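Long-range contact in malonate decarboxylase subunit alpha (Acinetobacter baumannii ATCC 17978, PDB 6MPR), which probably acts as the acyl carrier protein transferase component of malonate decarboxylase, the enzyme that converts malonate to acetate and carbon dioxide: residues A[165-173]-A[215-223]. Residues are numbered along the deposited sequence; the frame is centred on the assembly and turned at random.
Sequences MADRQGNIY and PASWVDYVV
Ala166, Gly170 and Ile172 of a beta hairpin pack against Val219, just ahead of strand 221-224 of the parallel sheet, and Val222 within it; the contact is mixed, this apolar patch being joined by packing of the hairpin turn on Ala216. The hairpin assignment rests on paired backbone bonds between Met165 and Tyr173 and on a type I turn from Asp167 to Gly170. Val222 CG1 lies 3.8 Å from Ala166 CB and 3.7 Å from Ile172 CD1, so a single methyl bridges both hairpin strands. Ile172 CG1, set beside its own backbone N, also meets Val219 CG2 at 3.8 Å. Strand 194-199 continues this packing, its Val197 touching both Ile172 and Val219. Gly170 O is 3.3 Å from Val219 CG2; at positive phi, and this close to Val219, the glycine backbone leaves little room for a side chain. Ala216 CB sits against Gln169 O at 3.3 Å and against the Asn171 amide.

A hydrogen bond joins Ala216 N to Asn171 OD1 at 2.8 Å. It is bent (144° at the hydrogen), with the donor 56° out of the carbonyl plane. Asn171 ND2 reaches Asp167 OD2 on its syn side at 2.8 Å, nearly straight at 170°. Asp167 OD1 accepts from Gln169 N in an Asx turn, with weaker bonds from the N atoms of Gly170 and Asn171. Flipping the Asn171 amide would set its NH2 against the Ala216 N-H and its oxygen against the carboxylate, so Asp167 probably fixes the orientation in which the carbonyl receives Ala216.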
# COMPACT_ATOMS: atom_id res chain seq x y z
N MET A 165 2.43 26.51 6.34
CA MET A 165 3.44 27.38 6.93
C MET A 165 4.82 26.76 6.74
O MET A 165 4.97 25.54 6.74
CB MET A 165 3.13 27.60 8.42
CG MET A 165 4.01 28.59 9.12
SD MET A 165 3.52 28.77 10.85
CE MET A 165 2.35 30.12 10.73
N ALA A 166 5.81 27.62 6.52
CA ALA A 166 7.20 27.20 6.52
C ALA A 166 8.00 28.15 7.40
O ALA A 166 7.66 29.32 7.54
CB ALA A 166 7.81 27.18 5.12
N ASP A 167 9.07 27.62 7.98
CA ASP A 167 10.07 28.48 8.58
C ASP A 167 11.15 28.76 7.53
O ASP A 167 11.05 28.31 6.39
CB ASP A 167 10.63 27.86 9.86
CG ASP A 167 11.48 26.62 9.61
OD1 ASP A 167 11.83 26.31 8.45
OD2 ASP A 167 11.81 25.94 10.60
N ARG A 168 12.20 29.48 7.91
CA ARG A 168 13.20 29.87 6.92
C ARG A 168 14.23 28.78 6.65
O ARG A 168 15.13 28.98 5.82
CB ARG A 168 13.89 31.17 7.35
CG ARG A 168 12.93 32.34 7.36
CD ARG A 168 13.65 33.64 7.61
NE ARG A 168 12.76 34.77 7.48
CZ ARG A 168 12.56 35.44 6.34
NH1 ARG A 168 13.19 35.06 5.23
NH2 ARG A 168 11.72 36.46 6.31
N GLN A 169 14.12 27.63 7.31
CA GLN A 169 14.93 26.48 6.96
C GLN A 169 14.24 25.57 5.95
O GLN A 169 14.91 24.71 5.36
CB GLN A 169 15.27 25.68 8.22
CG GLN A 169 16.35 26.30 9.07
CD GLN A 169 17.70 26.21 8.40
OE1 GLN A 169 18.30 25.14 8.35
NE2 GLN A 169 18.17 27.33 7.86
N GLY A 170 12.94 25.72 5.75
CA GLY A 170 12.19 24.83 4.89
C GLY A 170 11.41 23.74 5.58
O GLY A 170 10.87 22.86 4.90
N ASN A 171 11.36 23.73 6.92
CA ASN A 171 10.39 22.89 7.61
C ASN A 171 8.97 23.31 7.24
O ASN A 171 8.66 24.50 7.22
CB ASN A 171 10.57 23.01 9.13
CG ASN A 171 11.88 22.42 9.62
OD1 ASN A 171 12.11 21.21 9.50
ND2 ASN A 171 12.72 23.27 10.21
N ILE A 172 8.10 22.34 6.95
CA ILE A 172 6.75 22.63 6.46
C ILE A 172 5.73 22.11 7.45
O ILE A 172 5.82 20.96 7.91
CB ILE A 172 6.47 22.03 5.07
CG1 ILE A 172 7.65 22.24 4.11
CG2 ILE A 172 5.21 22.66 4.49
CD1 ILE A 172 7.87 23.69 3.71
N TYR A 173 4.73 22.93 7.74
CA TYR A 173 3.51 22.48 8.40
C TYR A 173 2.43 22.32 7.34
O TYR A 173 2.08 23.29 6.66
CB TYR A 173 3.08 23.49 9.47
CG TYR A 173 1.72 23.20 10.07
CD1 TYR A 173 1.49 22.01 10.73
CD2 TYR A 173 0.67 24.10 9.94
CE1 TYR A 173 0.24 21.73 11.27
CE2 TYR A 173 -0.58 23.84 10.47
CZ TYR A 173 -0.79 22.65 11.14
OH TYR A 173 -2.03 22.36 11.67
N PRO A 215 10.23 17.63 7.00
CA PRO A 215 11.47 18.22 7.52
C PRO A 215 12.20 19.07 6.49
O PRO A 215 12.15 18.83 5.28
CB PRO A 215 12.33 17.00 7.89
CG PRO A 215 11.42 15.80 7.80
CD PRO A 215 10.31 16.17 6.86
N ALA A 216 12.91 20.07 7.02
CA ALA A 216 13.69 21.00 6.20
C ALA A 216 14.63 20.28 5.24
O ALA A 216 14.86 20.75 4.11
CB ALA A 216 14.48 21.94 7.12
N SER A 217 15.22 19.16 5.66
CA SER A 217 16.19 18.54 4.76
C SER A 217 15.53 17.90 3.54
O SER A 217 16.24 17.56 2.58
CB SER A 217 17.02 17.52 5.52
OG SER A 217 16.22 16.46 5.99
N TRP A 218 14.20 17.75 3.52
CA TRP A 218 13.52 17.26 2.32
C TRP A 218 13.19 18.36 1.32
O TRP A 218 12.80 18.06 0.19
CB TRP A 218 12.20 16.55 2.67
CG TRP A 218 12.34 15.37 3.57
CD1 TRP A 218 13.43 15.01 4.32
CD2 TRP A 218 11.34 14.37 3.82
NE1 TRP A 218 13.16 13.86 5.03
CE2 TRP A 218 11.89 13.45 4.73
CE3 TRP A 218 10.04 14.17 3.36
CZ2 TRP A 218 11.17 12.35 5.21
CZ3 TRP A 218 9.34 13.06 3.82
CH2 TRP A 218 9.91 12.17 4.72
N VAL A 219 13.35 19.63 1.71
CA VAL A 219 12.83 20.77 0.95
C VAL A 219 14.00 21.58 0.42
O VAL A 219 14.93 21.89 1.16
CB VAL A 219 11.91 21.63 1.84
CG1 VAL A 219 11.45 22.89 1.10
CG2 VAL A 219 10.71 20.81 2.34
N ASP A 220 13.95 21.95 -0.86
CA ASP A 220 15.00 22.85 -1.35
C ASP A 220 14.60 24.32 -1.30
O ASP A 220 15.43 25.17 -0.95
CB ASP A 220 15.39 22.44 -2.77
CG ASP A 220 15.91 21.03 -2.81
OD1 ASP A 220 16.99 20.79 -2.22
OD2 ASP A 220 15.21 20.16 -3.37
N TYR A 221 13.34 24.64 -1.60
CA TYR A 221 12.90 26.03 -1.56
C TYR A 221 11.46 26.13 -1.09
O TYR A 221 10.65 25.22 -1.30
CB TYR A 221 12.98 26.70 -2.93
CG TYR A 221 14.37 26.81 -3.48
CD1 TYR A 221 15.22 27.85 -3.10
CD2 TYR A 221 14.84 25.88 -4.38
CE1 TYR A 221 16.52 27.95 -3.63
CE2 TYR A 221 16.11 25.96 -4.90
CZ TYR A 221 16.95 26.99 -4.52
OH TYR A 221 18.21 27.04 -5.08
N VAL A 222 11.15 27.27 -0.45
CA VAL A 222 9.77 27.61 -0.13
C VAL A 222 9.47 28.97 -0.77
O VAL A 222 10.37 29.76 -1.05
CB VAL A 222 9.49 27.65 1.39
CG1 VAL A 222 9.80 26.30 2.03
CG2 VAL A 222 10.27 28.78 2.06
N VAL A 223 8.18 29.21 -1.02
CA VAL A 223 7.72 30.50 -1.54
C VAL A 223 6.37 30.79 -0.91
O VAL A 223 5.53 29.90 -0.79
CB VAL A 223 7.62 30.49 -3.09
CG1 VAL A 223 6.57 29.47 -3.58
CG2 VAL A 223 7.30 31.88 -3.61